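Local coordinates for flavohemoglobin (Malassezia yamatoensis, PDB 6O0A), which binds heme and FAD and probably confers resistance to nitric oxide by oxidising it to nitrate with electrons from a nicotinamide cofactor, at residues M268-L273 with E298-Q303; V45-M50 with G60-S65; P26-T31 with W86-P91; I284-G289 with L374-E379. All blocks are in the same frame, centred on the assembly; numbering follows the deposited sequence.

Contact 1: residues M268-L273 with E298-Q303; sequences MTLETL and EKLAAQ
L270 meets K299 and L300 where a short connecting helix lies beside helix 290-302, the helix that follows the first strand of the Rossmann-like nucleotide-binding domain in this ferredoxin-reductase-type module. The first segment turns into this helix at T269, whose carbonyl oxygen receives weak bonds from T272 N (2.9 Å) and L273 N. The hydroxyls of T269 and T272 add a weak, long link across the same turn, and T272 OG1 is also bonded to D267 O. From this weakly bonded turn the L270 side chain points toward helix 290-302.

L270 supplies all the contacts of 268-273 with 298-303. Its CG, anti to the backbone N (chi1 -168°), heads for the helix, and chi2 (56°) then spreads the two methyl groups. CD2 sits between two consecutive side chains, 3.7 Å from K299 CG and 3.7 Å from L300 CG. The lysine offers only the base of its chain, CB and CG, so the contact is apolar although the residue is charged. Within 298-303, CD1 meets only L300, and Q303 adds a light touch at the margin. F296, one turn before L300, also packs against L270.

L273, at the end of the short helix, turns instead to F296, F369 and F395, and its carbonyl is bonded to S367 OG. The connector is thereby held against both helix 290-302 and the edge region of the parallel sheet. The branched ends of the two leucines meet at a slant: L270 CD1 is 3.9 Å from L300 CD1, and L270 CD2 is 3.8 Å from L300 CD2.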
# COMPACT_ATOMS: atom_id res chain seq x y z
N MET A 268 7.55 3.12 -0.96
CA MET A 268 7.42 3.84 -2.22
C MET A 268 7.70 5.31 -1.96
O MET A 268 6.80 6.16 -1.91
CB MET A 268 6.03 3.60 -2.81
CG MET A 268 5.83 4.15 -4.20
SD MET A 268 7.02 3.46 -5.33
CE MET A 268 6.83 1.71 -4.99
N THR A 269 8.98 5.62 -1.77
CA THR A 269 9.41 6.95 -1.37
C THR A 269 10.18 7.63 -2.50
O THR A 269 10.53 7.02 -3.52
CB THR A 269 10.27 6.89 -0.11
OG1 THR A 269 11.43 6.09 -0.37
CG2 THR A 269 9.49 6.27 1.04
N LEU A 270 10.44 8.92 -2.29
CA LEU A 270 11.19 9.68 -3.28
C LEU A 270 12.55 9.06 -3.54
O LEU A 270 13.03 9.03 -4.68
CB LEU A 270 11.31 11.13 -2.82
CG LEU A 270 11.80 12.15 -3.84
CD1 LEU A 270 10.91 12.14 -5.07
CD2 LEU A 270 11.84 13.53 -3.20
N GLU A 271 13.20 8.54 -2.49
CA GLU A 271 14.49 7.89 -2.65
C GLU A 271 14.38 6.68 -3.58
O GLU A 271 15.28 6.42 -4.38
CB GLU A 271 15.04 7.47 -1.29
N THR A 272 13.27 5.93 -3.48
CA THR A 272 13.07 4.77 -4.34
C THR A 272 13.02 5.15 -5.82
O THR A 272 13.50 4.39 -6.67
CB THR A 272 11.78 4.05 -3.91
OG1 THR A 272 11.96 3.48 -2.61
CG2 THR A 272 11.40 2.95 -4.90
N LEU A 273 12.47 6.32 -6.14
CA LEU A 273 12.36 6.77 -7.52
C LEU A 273 13.65 7.34 -8.08
O LEU A 273 13.76 7.52 -9.29
CB LEU A 273 11.25 7.82 -7.64
CG LEU A 273 9.88 7.31 -7.20
CD1 LEU A 273 8.84 8.42 -7.21
CD2 LEU A 273 9.47 6.16 -8.11
N GLU A 298 6.35 18.36 -3.19
CA GLU A 298 6.70 19.25 -2.10
C GLU A 298 8.12 18.98 -1.59
O GLU A 298 8.87 19.92 -1.29
CB GLU A 298 5.70 19.12 -0.95
CG GLU A 298 5.82 20.24 0.10
CD GLU A 298 6.80 19.92 1.23
OE1 GLU A 298 7.01 18.73 1.54
OE2 GLU A 298 7.35 20.87 1.81
N LYS A 299 8.50 17.71 -1.49
CA LYS A 299 9.84 17.38 -1.01
C LYS A 299 10.90 17.81 -2.03
O LYS A 299 11.91 18.42 -1.68
CB LYS A 299 9.95 15.89 -0.70
CG LYS A 299 11.29 15.48 -0.11
CD LYS A 299 11.55 16.19 1.20
CE LYS A 299 12.94 15.87 1.75
NZ LYS A 299 13.17 14.39 1.87
N LEU A 300 10.67 17.49 -3.31
CA LEU A 300 11.61 17.91 -4.34
C LEU A 300 11.77 19.42 -4.36
O LEU A 300 12.88 19.94 -4.58
CB LEU A 300 11.14 17.39 -5.71
CG LEU A 300 11.29 15.90 -5.98
CD1 LEU A 300 10.33 15.47 -7.09
CD2 LEU A 300 12.74 15.54 -6.33
N ALA A 301 10.69 20.16 -4.12
CA ALA A 301 10.79 21.61 -4.07
C ALA A 301 11.62 22.07 -2.87
O ALA A 301 12.47 22.95 -3.00
CB ALA A 301 9.40 22.24 -4.05
N ALA A 302 11.38 21.47 -1.70
CA ALA A 302 12.17 21.81 -0.52
C ALA A 302 13.65 21.48 -0.72
O ALA A 302 14.52 22.18 -0.18
CB ALA A 302 11.62 21.07 0.70
N GLN A 303 13.95 20.43 -1.48
CA GLN A 303 15.32 20.04 -1.75
C GLN A 303 15.97 20.88 -2.85
O GLN A 303 17.16 20.68 -3.11
CB GLN A 303 15.39 18.57 -2.17
CG GLN A 303 14.99 17.59 -1.10
CD GLN A 303 14.96 16.17 -1.62
OE1 GLN A 303 14.96 15.94 -2.84
NE2 GLN A 303 14.94 15.20 -0.72

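Contact 2: residues V45-M50 with G60-S65; sequences VFYGDM and GMFSRS. With HEM (protoporphyrin IX containing Fe), chain C.
The F62 ring is sandwiched between Y47 and the heme: the tyrosine presents its edge to one face, and the heme methyl CMD lies over the opposite face, 3.6 Å above the plane and displaced toward the rim. The heme carboxylate oxygen O2D lies at the F62 edge, in the plane of the ring. Y47 and F62 form an offset T-shaped pair with planes at 73°. Their centroids are 5.4 Å apart. The closest atoms are Y47 CE1 and F62 CE1 at 3.5 Å. One face of the tyrosine is in turn covered near its rim by F46 CE2.

M50, one helical turn beyond F46, crosses F62 at about a right angle, with CE set obliquely to the ring. Its chain runs extended through CG and SD and then bends at chi3 (61°), which turns the methyl CE inward to 3.7 Å from F62 CZ.

In the globin fold this is the distal wall of the heme pocket near the corner between the third and fourth helices of the classical scheme, where a phenylalanine characteristically packs on the porphyrin. F62 occupies that place, with CZ 3.4 Å from the heme meso carbon CHD. Y47 probably corresponds to the distal tyrosine of flavohemoglobins. M61 adds its CG and SD against the same heme methyl that F62 covers.

The backbone adds a polar hold on the cofactor. S63 N donates to the heme propionate oxygen O1D at 2.9 Å, with an N-H...O angle of 158°, while S63 OG caps the following helix at A66 N. Two residues further on, S65 OG is hydrogen-bonded to FAD O1A.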
# COMPACT_ATOMS: atom_id res chain seq x y z
N VAL A 45 -11.97 -20.29 4.83
CA VAL A 45 -12.02 -21.21 5.96
C VAL A 45 -10.95 -20.85 6.97
O VAL A 45 -11.20 -20.82 8.18
CB VAL A 45 -11.90 -22.66 5.47
CG1 VAL A 45 -11.93 -23.60 6.66
CG2 VAL A 45 -13.02 -22.98 4.49
N PHE A 46 -9.73 -20.58 6.49
CA PHE A 46 -8.66 -20.13 7.37
C PHE A 46 -9.09 -18.92 8.19
O PHE A 46 -9.01 -18.92 9.43
CB PHE A 46 -7.43 -19.86 6.49
CG PHE A 46 -6.53 -18.76 6.98
CD1 PHE A 46 -5.99 -18.78 8.25
CD2 PHE A 46 -6.17 -17.73 6.11
CE1 PHE A 46 -5.14 -17.77 8.67
CE2 PHE A 46 -5.31 -16.73 6.53
CZ PHE A 46 -4.80 -16.75 7.81
N TYR A 47 -9.59 -17.87 7.53
CA TYR A 47 -9.98 -16.67 8.25
C TYR A 47 -11.19 -16.91 9.15
O TYR A 47 -11.25 -16.40 10.27
CB TYR A 47 -10.27 -15.52 7.28
CG TYR A 47 -9.01 -14.86 6.78
CD1 TYR A 47 -8.20 -14.12 7.64
CD2 TYR A 47 -8.62 -14.98 5.45
CE1 TYR A 47 -7.04 -13.52 7.19
CE2 TYR A 47 -7.46 -14.38 4.99
CZ TYR A 47 -6.68 -13.65 5.87
OH TYR A 47 -5.52 -13.04 5.41
N GLY A 48 -12.16 -17.68 8.66
CA GLY A 48 -13.31 -18.00 9.50
C GLY A 48 -12.90 -18.66 10.81
O GLY A 48 -13.36 -18.27 11.89
N ASP A 49 -12.03 -19.67 10.71
CA ASP A 49 -11.53 -20.36 11.90
C ASP A 49 -10.73 -19.42 12.79
O ASP A 49 -10.93 -19.37 14.01
CB ASP A 49 -10.66 -21.55 11.49
CG ASP A 49 -11.44 -22.68 10.84
OD1 ASP A 49 -12.69 -22.67 10.90
OD2 ASP A 49 -10.80 -23.58 10.26
N MET A 50 -9.79 -18.68 12.20
CA MET A 50 -8.93 -17.81 13.00
C MET A 50 -9.73 -16.73 13.71
O MET A 50 -9.51 -16.45 14.89
CB MET A 50 -7.85 -17.18 12.14
CG MET A 50 -6.96 -16.26 12.96
SD MET A 50 -5.48 -15.77 12.06
CE MET A 50 -6.20 -14.90 10.66
N GLY A 60 -9.34 -4.30 15.29
CA GLY A 60 -8.15 -3.47 15.21
C GLY A 60 -7.08 -3.92 14.22
O GLY A 60 -6.15 -3.15 13.96
N MET A 61 -7.19 -5.13 13.67
CA MET A 61 -6.15 -5.64 12.78
C MET A 61 -6.73 -5.94 11.40
O MET A 61 -6.47 -5.18 10.46
CB MET A 61 -5.48 -6.87 13.41
CG MET A 61 -4.48 -7.60 12.53
SD MET A 61 -2.91 -6.73 12.42
CE MET A 61 -2.22 -7.11 14.04
N PHE A 62 -7.52 -6.99 11.24
CA PHE A 62 -8.04 -7.36 9.92
C PHE A 62 -9.25 -6.53 9.52
O PHE A 62 -10.11 -6.19 10.34
CB PHE A 62 -8.43 -8.84 9.90
CG PHE A 62 -7.26 -9.76 9.89
CD1 PHE A 62 -6.55 -10.00 8.71
CD2 PHE A 62 -6.83 -10.38 11.07
CE1 PHE A 62 -5.44 -10.85 8.71
CE2 PHE A 62 -5.73 -11.22 11.07
CZ PHE A 62 -5.04 -11.46 9.89
N SER A 63 -9.33 -6.23 8.23
CA SER A 63 -10.44 -5.47 7.69
C SER A 63 -11.63 -6.37 7.43
O SER A 63 -11.52 -7.37 6.71
CB SER A 63 -10.04 -4.78 6.39
OG SER A 63 -11.21 -4.30 5.73
N ARG A 64 -12.78 -6.01 8.00
CA ARG A 64 -13.99 -6.78 7.72
C ARG A 64 -14.36 -6.70 6.25
O ARG A 64 -14.77 -7.70 5.65
CB ARG A 64 -15.13 -6.27 8.60
CG ARG A 64 -16.48 -6.86 8.23
CD ARG A 64 -17.49 -6.68 9.35
NE ARG A 64 -17.87 -5.29 9.58
CZ ARG A 64 -18.69 -4.91 10.56
NH1 ARG A 64 -19.01 -3.63 10.72
NH2 ARG A 64 -19.20 -5.83 11.39
N SER A 65 -14.19 -5.53 5.62
CA SER A 65 -14.53 -5.43 4.21
C SER A 65 -13.67 -6.36 3.37
O SER A 65 -14.16 -6.95 2.39
CB SER A 65 -14.38 -3.98 3.73
OG SER A 65 -15.40 -3.15 4.26
CHA HEM C . -1.89 -7.96 4.61
CHB HEM C . 0.99 -11.77 3.62
CHC HEM C . 1.05 -12.93 8.33
CHD HEM C . -2.32 -9.55 9.19
C1A HEM C . -1.10 -8.87 3.94
C2A HEM C . -0.81 -8.87 2.52
C3A HEM C . -0.02 -9.91 2.25
C4A HEM C . 0.22 -10.63 3.49
CMA HEM C . 0.55 -10.32 0.87
CAA HEM C . -1.32 -7.82 1.51
CBA HEM C . -0.26 -6.72 1.52
CGA HEM C . -0.69 -5.58 0.63
O1A HEM C . -1.84 -5.10 0.78
O2A HEM C . 0.12 -5.15 -0.23
C1B HEM C . 1.27 -12.41 4.81
C2B HEM C . 2.11 -13.58 4.97
C3B HEM C . 2.12 -13.92 6.27
C4B HEM C . 1.30 -12.95 6.98
CMB HEM C . 2.81 -14.28 3.78
CAB HEM C . 2.86 -15.08 6.98
CBB HEM C . 3.87 -15.78 6.45
C1C HEM C . 0.11 -12.14 8.96
C2C HEM C . -0.27 -12.24 10.34
C3C HEM C . -1.21 -11.31 10.59
C4C HEM C . -1.45 -10.60 9.36
CMC HEM C . 0.36 -13.26 11.31
CAC HEM C . -1.99 -11.00 11.90
CBC HEM C . -2.25 -11.93 12.83
C1D HEM C . -2.48 -8.84 8.02
C2D HEM C . -3.40 -7.72 7.86
C3D HEM C . -3.30 -7.28 6.61
C4D HEM C . -2.31 -8.09 5.92
CMD HEM C . -4.33 -7.19 8.98
CAD HEM C . -4.10 -6.11 6.00
CBD HEM C . -5.12 -6.70 5.03
CGD HEM C . -6.34 -7.23 5.76
O1D HEM C . -6.91 -6.52 6.62
O2D HEM C . -6.76 -8.38 5.45
NA HEM C . -0.45 -9.96 4.50
NB HEM C . 0.79 -12.06 6.05
NC HEM C . -0.62 -11.12 8.38
ND HEM C . -1.82 -9.03 6.82
FE HEM C . -0.31 -10.38 6.49

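Contact 3: residues P26-T31 with W86-P91; sequences PVIQAT and WILQHP
Q29 and L88 bring two helices close together, their CA atoms only 7.5 Å apart, near the start of helix 25-53 and the end of helix 75-89. No hydrogen bond joins the segments, and the contact rests on one leucine of the second helix. L88 directs its CB at helix 25-53, and its extended branch (chi2 180°) carries CD1 into the gap between two consecutive residues. There CD1 lies 3.7 Å from I28 CG2 and also 3.7 Å from Q29 OE1.

The two partners differ in kind. I28 touches with its CG2 methyl, while the rest of the side chain leads off toward A142, W143 and V146 of helix 137-163. Q29 leaves its helix at a slant and bends at chi2 (71°), which brings OE1, not the whole amide, against L88 CD1 as a polar rim to an otherwise apolar contact. L20, Q25 and L32 complete the surroundings of L88.

Each segment also has its own internal brace. T31 OG1 donates to V27 O at 2.7 Å, tilted 34° from the carbonyl plane, and T31 N reaches the same oxygen from the opposite face, so V27 O is gripped twice. T31 OG1 is bonded to W143 NE1 as well. Where helix 75-89 ends, the chain curls back so that H90 CD2 sits over the centre of the W86 indole, 3.4 Å above its plane, while W86 NE1 is bonded to T93 OG1.

Packing of the N-terminal helix against the helix that in globins covers the distal side of the heme is a standard element of the globin fold.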
# COMPACT_ATOMS: atom_id res chain seq x y z
N PRO A 26 11.20 -30.90 -4.35
CA PRO A 26 10.35 -31.66 -5.28
C PRO A 26 8.90 -31.72 -4.83
O PRO A 26 8.00 -31.81 -5.67
CB PRO A 26 10.98 -33.06 -5.30
CG PRO A 26 12.25 -32.95 -4.57
CD PRO A 26 12.15 -31.80 -3.65
N VAL A 27 8.65 -31.69 -3.53
CA VAL A 27 7.27 -31.71 -3.05
C VAL A 27 6.57 -30.41 -3.41
O VAL A 27 5.42 -30.41 -3.87
CB VAL A 27 7.22 -31.98 -1.54
CG1 VAL A 27 5.77 -32.02 -1.06
CG2 VAL A 27 7.95 -33.29 -1.22
N ILE A 28 7.23 -29.27 -3.16
CA ILE A 28 6.67 -27.98 -3.53
C ILE A 28 6.46 -27.92 -5.03
O ILE A 28 5.40 -27.48 -5.52
CB ILE A 28 7.57 -26.83 -3.05
CG1 ILE A 28 7.71 -26.84 -1.53
CG2 ILE A 28 7.00 -25.48 -3.50
CD1 ILE A 28 6.36 -26.84 -0.81
N GLN A 29 7.46 -28.37 -5.79
CA GLN A 29 7.36 -28.39 -7.25
C GLN A 29 6.14 -29.17 -7.71
O GLN A 29 5.38 -28.71 -8.57
CB GLN A 29 8.64 -29.00 -7.84
CG GLN A 29 8.61 -29.16 -9.35
CD GLN A 29 8.71 -27.84 -10.06
OE1 GLN A 29 9.50 -26.97 -9.68
NE2 GLN A 29 7.90 -27.66 -11.10
N ALA A 30 5.92 -30.36 -7.14
CA ALA A 30 4.85 -31.23 -7.61
C ALA A 30 3.47 -30.78 -7.15
O ALA A 30 2.48 -31.02 -7.85
CB ALA A 30 5.09 -32.67 -7.14
N THR A 31 3.37 -30.13 -5.99
CA THR A 31 2.07 -29.77 -5.42
C THR A 31 1.71 -28.30 -5.61
O THR A 31 0.61 -27.90 -5.25
CB THR A 31 2.03 -30.10 -3.92
OG1 THR A 31 3.03 -29.32 -3.25
CG2 THR A 31 2.31 -31.58 -3.71
N TRP A 86 8.87 -18.53 -6.33
CA TRP A 86 10.10 -17.74 -6.41
C TRP A 86 11.30 -18.52 -5.89
O TRP A 86 12.34 -18.60 -6.56
CB TRP A 86 9.93 -16.44 -5.62
CG TRP A 86 11.12 -15.54 -5.76
CD1 TRP A 86 12.29 -15.61 -5.07
CD2 TRP A 86 11.27 -14.45 -6.68
NE1 TRP A 86 13.16 -14.63 -5.49
CE2 TRP A 86 12.55 -13.90 -6.48
CE3 TRP A 86 10.43 -13.87 -7.64
CZ2 TRP A 86 13.02 -12.80 -7.21
CZ3 TRP A 86 10.90 -12.78 -8.37
CH2 TRP A 86 12.18 -12.26 -8.14
N ILE A 87 11.19 -19.10 -4.69
CA ILE A 87 12.36 -19.74 -4.10
C ILE A 87 12.71 -21.03 -4.83
O ILE A 87 13.82 -21.55 -4.65
CB ILE A 87 12.17 -20.00 -2.60
CG1 ILE A 87 10.99 -20.94 -2.34
CG2 ILE A 87 11.95 -18.68 -1.86
CD1 ILE A 87 10.78 -21.22 -0.85
N LEU A 88 11.80 -21.56 -5.65
CA LEU A 88 12.14 -22.69 -6.51
C LEU A 88 12.96 -22.23 -7.71
O LEU A 88 13.89 -22.93 -8.13
CB LEU A 88 10.88 -23.42 -6.98
CG LEU A 88 10.22 -24.39 -6.00
CD1 LEU A 88 8.98 -25.02 -6.62
CD2 LEU A 88 11.21 -25.47 -5.56
N GLN A 89 12.62 -21.07 -8.27
CA GLN A 89 13.35 -20.59 -9.45
C GLN A 89 14.64 -19.87 -9.07
O GLN A 89 15.60 -19.88 -9.85
CB GLN A 89 12.46 -19.67 -10.28
CG GLN A 89 11.28 -20.38 -10.92
CD GLN A 89 10.17 -19.43 -11.34
OE1 GLN A 89 10.19 -18.25 -10.99
NE2 GLN A 89 9.20 -19.94 -12.08
N HIS A 90 14.70 -19.24 -7.90
CA HIS A 90 15.83 -18.42 -7.49
C HIS A 90 16.23 -18.81 -6.07
O HIS A 90 15.88 -18.12 -5.10
CB HIS A 90 15.49 -16.93 -7.58
CG HIS A 90 14.67 -16.57 -8.79
ND1 HIS A 90 15.19 -16.57 -10.07
CD2 HIS A 90 13.38 -16.18 -8.91
CE1 HIS A 90 14.24 -16.21 -10.92
NE2 HIS A 90 13.14 -15.96 -10.24
N PRO A 91 16.98 -19.89 -5.91
CA PRO A 91 17.25 -20.43 -4.57
C PRO A 91 18.08 -19.49 -3.70
O PRO A 91 18.90 -18.71 -4.19
CB PRO A 91 18.01 -21.73 -4.85
CG PRO A 91 17.63 -22.09 -6.26
CD PRO A 91 17.49 -20.79 -6.97

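Contact 4: residues I284-G289 with L374-E379; sequences ICAGIG and LKFMQE. With FAD (flavin-adenine dinucleotide), chain B.
In the Rossmann-like nucleotide-binding domain, F376 packs on I284 and A286, joining helix 374-386 to central strand 281-286 of the parallel sheet. The helix follows directly on the Cys-Gly-Pro sequence characteristic of ferredoxin-reductase relatives. Residues 374-379 run roughly antiparallel to 284-286, at 152°, with these segment axes 9.2 Å apart at their closest.

F376 carries the whole contact. With CG anti to the backbone N (chi1 172°), its ring reaches the strand. I284 CG2 approaches the far end of the ring obliquely, 3.8 Å from F376 CZ, and the C285 carbonyl oxygen lies equally close to that atom. I355 touches both I284 and F376. C285 points its side chain to the other side of the sheet, where V290 and V293 of helix 290-302 receive it.

Beyond A286 the chain enters a glycine-rich turn, in which A286 O accepts a bond from G289 N. Here I288 CG1 lies 3.6 Å from FAD N3, by the pyrimidine ring of the flavin. Back at the helix, A286 CB makes a CH-pi contact almost exactly over the middle of the F376 ring, 3.6 Å from its centroid and 2° off the normal.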
# COMPACT_ATOMS: atom_id res chain seq x y z
N ILE A 284 2.66 10.04 -12.73
CA ILE A 284 1.39 9.88 -13.44
C ILE A 284 0.35 9.40 -12.43
O ILE A 284 0.54 8.37 -11.78
CB ILE A 284 1.52 8.89 -14.60
CG1 ILE A 284 2.57 9.39 -15.61
CG2 ILE A 284 0.17 8.67 -15.25
CD1 ILE A 284 2.77 8.47 -16.81
N CYS A 285 -0.76 10.14 -12.31
CA CYS A 285 -1.75 9.80 -11.30
C CYS A 285 -3.16 10.05 -11.80
O CYS A 285 -3.39 10.77 -12.78
CB CYS A 285 -1.51 10.56 -9.98
SG CYS A 285 -1.65 12.35 -10.13
N ALA A 286 -4.12 9.45 -11.10
CA ALA A 286 -5.53 9.65 -11.37
C ALA A 286 -6.26 9.84 -10.05
O ALA A 286 -5.97 9.14 -9.07
CB ALA A 286 -6.15 8.47 -12.13
N GLY A 287 -7.20 10.77 -10.03
CA GLY A 287 -8.06 10.93 -8.85
C GLY A 287 -7.25 11.21 -7.61
O GLY A 287 -6.32 12.03 -7.61
N ILE A 288 -7.57 10.51 -6.52
CA ILE A 288 -6.89 10.72 -5.25
C ILE A 288 -5.49 10.12 -5.25
O ILE A 288 -4.72 10.34 -4.30
CB ILE A 288 -7.76 10.19 -4.09
CG1 ILE A 288 -7.35 10.83 -2.76
CG2 ILE A 288 -7.69 8.66 -4.01
CD1 ILE A 288 -7.42 12.35 -2.76
N GLY A 289 -5.11 9.45 -6.33
CA GLY A 289 -3.72 9.04 -6.52
C GLY A 289 -2.75 10.21 -6.57
O GLY A 289 -1.54 9.99 -6.57
N LEU A 374 -6.72 0.58 -9.99
CA LEU A 374 -6.00 -0.56 -10.55
C LEU A 374 -6.09 -0.58 -12.07
O LEU A 374 -5.07 -0.74 -12.76
CB LEU A 374 -6.56 -1.86 -9.96
CG LEU A 374 -5.83 -3.14 -10.36
CD1 LEU A 374 -4.33 -3.04 -10.06
CD2 LEU A 374 -6.43 -4.36 -9.68
N LYS A 375 -7.29 -0.38 -12.62
CA LYS A 375 -7.48 -0.41 -14.07
C LYS A 375 -6.65 0.67 -14.75
O LYS A 375 -5.96 0.40 -15.74
CB LYS A 375 -8.96 -0.24 -14.40
CG LYS A 375 -9.29 -0.29 -15.89
CD LYS A 375 -10.73 0.12 -16.14
CE LYS A 375 -11.09 0.05 -17.61
NZ LYS A 375 -10.99 -1.33 -18.15
N PHE A 376 -6.71 1.89 -14.23
CA PHE A 376 -5.88 2.98 -14.74
C PHE A 376 -4.40 2.59 -14.76
O PHE A 376 -3.72 2.76 -15.77
CB PHE A 376 -6.09 4.23 -13.88
CG PHE A 376 -5.15 5.36 -14.18
CD1 PHE A 376 -5.41 6.23 -15.22
CD2 PHE A 376 -4.01 5.57 -13.40
CE1 PHE A 376 -4.56 7.29 -15.50
CE2 PHE A 376 -3.14 6.63 -13.68
CZ PHE A 376 -3.42 7.49 -14.72
N MET A 377 -3.90 2.05 -13.64
CA MET A 377 -2.48 1.72 -13.57
C MET A 377 -2.14 0.56 -14.50
O MET A 377 -1.04 0.53 -15.07
CB MET A 377 -2.10 1.39 -12.13
CG MET A 377 -2.12 2.62 -11.25
SD MET A 377 -1.33 2.32 -9.66
CE MET A 377 -2.34 0.99 -9.01
N GLN A 378 -3.05 -0.41 -14.65
CA GLN A 378 -2.80 -1.52 -15.56
C GLN A 378 -2.66 -1.02 -17.00
O GLN A 378 -1.78 -1.47 -17.74
CB GLN A 378 -3.91 -2.56 -15.45
CG GLN A 378 -3.77 -3.48 -14.24
CD GLN A 378 -4.90 -4.51 -14.14
OE1 GLN A 378 -6.05 -4.23 -14.48
NE2 GLN A 378 -4.56 -5.71 -13.68
N GLU A 379 -3.53 -0.09 -17.41
CA GLU A 379 -3.48 0.42 -18.78
C GLU A 379 -2.25 1.29 -19.00
O GLU A 379 -1.61 1.22 -20.06
CB GLU A 379 -4.75 1.20 -19.09
CG GLU A 379 -5.97 0.32 -19.28
CD GLU A 379 -7.28 1.09 -19.27
OE1 GLU A 379 -7.26 2.30 -18.95
OE2 GLU A 379 -8.33 0.48 -19.57
PA FAD B . -13.59 -0.58 2.18
O1A FAD B . -14.56 -0.84 3.27
O2A FAD B . -12.18 -1.04 2.45
O5B FAD B . -14.10 -1.26 0.83
C5B FAD B . -13.24 -1.32 -0.32
C4B FAD B . -14.00 -2.07 -1.38
O4B FAD B . -14.34 -3.38 -0.87
C3B FAD B . -15.33 -1.45 -1.76
O3B FAD B . -15.19 -0.44 -2.76
C2B FAD B . -16.10 -2.66 -2.32
O2B FAD B . -15.76 -2.92 -3.67
C1B FAD B . -15.58 -3.80 -1.42
N9A FAD B . -16.49 -4.14 -0.33
C8A FAD B . -16.73 -3.40 0.79
N7A FAD B . -17.64 -3.91 1.58
C5A FAD B . -18.03 -5.07 0.93
C6A FAD B . -19.02 -6.03 1.22
N6A FAD B . -19.81 -5.98 2.29
N1A FAD B . -19.18 -7.04 0.34
C2A FAD B . -18.40 -7.09 -0.75
N3A FAD B . -17.44 -6.24 -1.13
C4A FAD B . -17.31 -5.24 -0.24
N1 FAD B . -7.33 6.51 -0.09
C2 FAD B . -7.52 7.86 -0.15
O2 FAD B . -8.65 8.35 -0.29
N3 FAD B . -6.42 8.71 -0.05
C4 FAD B . -5.11 8.32 0.12
O4 FAD B . -4.21 9.16 0.22
C4X FAD B . -4.92 6.89 0.18
N5 FAD B . -3.70 6.43 0.34
C5X FAD B . -3.52 5.06 0.41
C6 FAD B . -2.23 4.55 0.56
C7 FAD B . -2.00 3.18 0.64
C7M FAD B . -0.59 2.67 0.77
C8 FAD B . -3.09 2.29 0.59
C8M FAD B . -2.88 0.81 0.72
C9 FAD B . -4.38 2.79 0.43
C9A FAD B . -4.60 4.16 0.32
N10 FAD B . -5.90 4.69 0.15
C10 FAD B . -6.09 6.06 0.07
C1' FAD B . -7.08 3.81 0.13
C2' FAD B . -7.66 3.59 1.53
O2' FAD B . -6.69 2.91 2.34
C3' FAD B . -8.96 2.79 1.49
O3' FAD B . -8.75 1.58 0.77
C4' FAD B . -10.13 3.55 0.86
O4' FAD B . -10.23 4.83 1.49
C5' FAD B . -11.44 2.80 0.95
O5' FAD B . -11.75 2.58 2.35
P FAD B . -13.25 2.21 2.72
O1P FAD B . -14.25 3.28 2.46
O2P FAD B . -13.24 1.79 4.16
O3P FAD B . -13.61 0.96 1.80

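In the fold
From the N terminus, contact 3 closes a long loop of about 54 residues in the globin part, joining helix 25-53 to helix 75-89. Contact 2 lies within that loop and closes at 60-65: it uses the same first helix, farther along, and ties it to the corner segment that holds the heme and leads to the FAD. The chain then passes through the antiparallel flavin-binding sheet before contact 1 opens at 268-273. Contact 4 opens at 284-289, before contact 1 closes at 298-303, and closes at 374-379, so the two cross. Contact 1 joins the connector to one helix flanking the parallel sheet, contact 4 the central strand to a later helix.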